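Local coordinates for uncharacterized protein (Bacteroides eggerthii, PDB 4FTD), which is of unknown function but combines an immunoglobulin-like domain with a six-bladed beta-propeller and may take part in carbohydrate metabolism, at residues A[181-185]-A[224-228]. Sequence-based numbering, arbitrary orientation.
Sequences DVTGV and TSNPE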
ATOM      1  N   ASP A 181       3.189 -15.864  25.089  1.00 41.84           N
ATOM      2  CA  ASP A 181       3.395 -17.112  25.824  1.00 42.16           C
ATOM      3  C   ASP A 181       3.872 -18.149  24.834  1.00 45.46           C
ATOM      4  O   ASP A 181       3.139 -18.479  23.907  1.00 40.02           O
ATOM      5  CB  ASP A 181       2.087 -17.525  26.502  1.00 44.91           C
ATOM      6  CG  ASP A 181       2.210 -18.782  27.331  1.00 52.05           C
ATOM      7  OD1 ASP A 181       3.226 -19.507  27.258  1.00 46.47           O
ATOM      8  OD2 ASP A 181       1.250 -19.048  28.069  1.00 61.00           O
ATOM      9  N   VAL A 182       5.123 -18.622  24.987  1.00 42.04           N
ATOM     10  CA  VAL A 182       5.707 -19.630  24.074  1.00 42.11           C
ATOM     11  C   VAL A 182       5.927 -20.976  24.810  1.00 41.07           C
ATOM     12  O   VAL A 182       6.700 -21.810  24.376  1.00 39.63           O
ATOM     13  CB  VAL A 182       6.966 -19.110  23.319  1.00 41.80           C
ATOM     14  CG1 VAL A 182       6.590 -18.065  22.279  1.00 42.04           C
ATOM     15  CG2 VAL A 182       8.011 -18.561  24.293  1.00 37.98           C
ATOM     16  N   THR A 183       5.195 -21.226  25.892  1.00 41.86           N
ATOM     17  CA  THR A 183       5.273 -22.539  26.598  1.00 48.87           C
ATOM     18  C   THR A 183       4.896 -23.660  25.633  1.00 48.44           C
ATOM     19  O   THR A 183       3.891 -23.565  24.938  1.00 43.71           O
ATOM     20  CB  THR A 183       4.342 -22.584  27.811  1.00 52.14           C
ATOM     21  OG1 THR A 183       4.563 -21.411  28.558  1.00 58.07           O
ATOM     22  CG2 THR A 183       4.655 -23.797  28.737  1.00 53.33           C
ATOM     23  N   GLY A 184       5.778 -24.644  25.484  1.00 53.37           N
ATOM     24  CA  GLY A 184       5.540 -25.754  24.529  1.00 46.00           C
ATOM     25  C   GLY A 184       5.682 -25.437  23.060  1.00 45.63           C
ATOM     26  O   GLY A 184       5.415 -26.302  22.227  1.00 51.12           O
ATOM     27  N   VAL A 185       6.110 -24.213  22.711  1.00 39.82           N
ATOM     28  CA  VAL A 185       6.312 -23.839  21.338  1.00 37.66           C
ATOM     29  C   VAL A 185       7.763 -24.265  20.997  1.00 44.68           C
ATOM     30  O   VAL A 185       8.712 -23.461  21.041  1.00 45.86           O
ATOM     31  CB  VAL A 185       6.018 -22.343  21.095  1.00 40.53           C
ATOM     32  CG1 VAL A 185       6.332 -21.955  19.641  1.00 40.93           C
ATOM     33  CG2 VAL A 185       4.570 -22.055  21.451  1.00 42.13           C
ATOM     34  N   THR A 224      -2.443 -12.247  25.021  1.00 46.80           N
ATOM     35  CA  THR A 224      -2.196 -12.818  26.346  1.00 55.64           C
ATOM     36  C   THR A 224      -2.649 -14.290  26.427  1.00 50.49           C
ATOM     37  O   THR A 224      -2.581 -14.885  27.479  1.00 50.47           O
ATOM     38  CB  THR A 224      -2.880 -11.952  27.447  1.00 56.06           C
ATOM     39  OG1 THR A 224      -4.258 -11.802  27.137  1.00 61.66           O
ATOM     40  CG2 THR A 224      -2.264 -10.543  27.536  1.00 49.29           C
ATOM     41  N   SER A 225      -3.054 -14.895  25.306  1.00 53.45           N
ATOM     42  CA  SER A 225      -3.585 -16.288  25.301  1.00 54.03           C
ATOM     43  C   SER A 225      -2.467 -17.313  25.430  1.00 45.90           C
ATOM     44  O   SER A 225      -1.336 -17.024  25.110  1.00 48.22           O
ATOM     45  CB  SER A 225      -4.305 -16.565  23.968  1.00 53.43           C
ATOM     46  OG  SER A 225      -5.382 -15.669  23.794  1.00 52.44           O
ATOM     47  N   ASN A 226      -2.816 -18.524  25.850  1.00 45.52           N
ATOM     48  CA  ASN A 226      -1.923 -19.670  25.727  1.00 44.85           C
ATOM     49  C   ASN A 226      -1.789 -19.971  24.247  1.00 43.96           C
ATOM     50  O   ASN A 226      -2.756 -19.776  23.490  1.00 45.79           O
ATOM     51  CB  ASN A 226      -2.480 -20.926  26.387  1.00 44.70           C
ATOM     52  CG  ASN A 226      -2.805 -20.728  27.859  1.00 63.77           C
ATOM     53  OD1 ASN A 226      -2.136 -20.008  28.568  1.00 65.23           O
ATOM     54  ND2 ASN A 226      -3.842 -21.382  28.310  1.00 69.11           N
ATOM     55  N   PRO A 227      -0.624 -20.466  23.820  1.00 43.97           N
ATOM     56  CA  PRO A 227      -0.453 -20.868  22.449  1.00 42.59           C
ATOM     57  C   PRO A 227      -1.296 -22.146  22.162  1.00 40.29           C
ATOM     58  O   PRO A 227      -1.431 -22.960  23.049  1.00 43.00           O
ATOM     59  CB  PRO A 227       1.043 -21.212  22.388  1.00 43.64           C
ATOM     60  CG  PRO A 227       1.382 -21.667  23.777  1.00 42.68           C
ATOM     61  CD  PRO A 227       0.580 -20.745  24.631  1.00 51.73           C
ATOM     62  N   GLU A 228      -1.800 -22.316  20.944  1.00 44.72           N
ATOM     63  CA  GLU A 228      -2.439 -23.557  20.516  1.00 46.34           C
ATOM     64  C   GLU A 228      -1.678 -24.103  19.320  1.00 44.48           C
ATOM     65  O   GLU A 228      -1.413 -23.368  18.381  1.00 39.77           O
ATOM     66  CB  GLU A 228      -3.889 -23.298  20.115  1.00 50.62           C
ATOM     67  CG  GLU A 228      -4.735 -22.746  21.246  1.00 56.91           C
ATOM     68  CD  GLU A 228      -6.143 -22.352  20.806  1.00 80.00           C
ATOM     69  OE1 GLU A 228      -6.852 -23.266  20.317  1.00 59.54           O
ATOM     70  OE2 GLU A 228      -6.538 -21.148  20.958  1.00 54.61           O
TER
HETATM   71  O   HOH W   1       0.476 -14.945  25.025  1.00 43.48           O
HETATM   72  O   HOH W   2       0.487 -21.512  28.647  1.00 62.03           O
HETATM   73  O   HOH W   3      -0.516 -16.996  28.665  1.00 66.33           O
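The ring of Pro227 lies against one face of the 181-185 loop, its CD 3.7 Å from Asp181 CG. Pro227 CG comes within 3.4 Å of the backbone carbonyl oxygen of Thr183, and Pro227 CB touches Val185 CG2. Asp181 crosses the proline at about a right angle, whereas it runs side by side with Asn226, carboxylate and amide planes 89° apart. Two acceptors, Asp181 OD2 and Asn226 OD1, stand 3.6 Å apart there; water 2 bridges them, donating to both, weakly to Asn226 OD1. Water 1 makes a second bridge, accepting from Asp181 N and donating to Ser225 O. The contact lies on the surface of the beta-propeller, joining the link from strand 178-179, last of one four-stranded blade, to strand 190-198, first of the next, to the 215-220/228-233 hairpin loop of that second blade. With CG anti to the backbone N (chi1 -178°), Asp181 turns OD1 back onto its own loop as an Asx turn: Thr183 N donates nearly along the C-O axis, and Thr183 OG1 at 2.7 Å on the syn lone pair. Without the carboxylate, as with an alanine here, Thr183 N and OG1 would probably lose their shared acceptor and water 2 the stronger of its two bonds across the contact. Val185 N to Val182 O closes a type II turn. Further out, Trp220 of strand 215-220 donates NE1 to Asp181 O while touching both Val185 and Pro227.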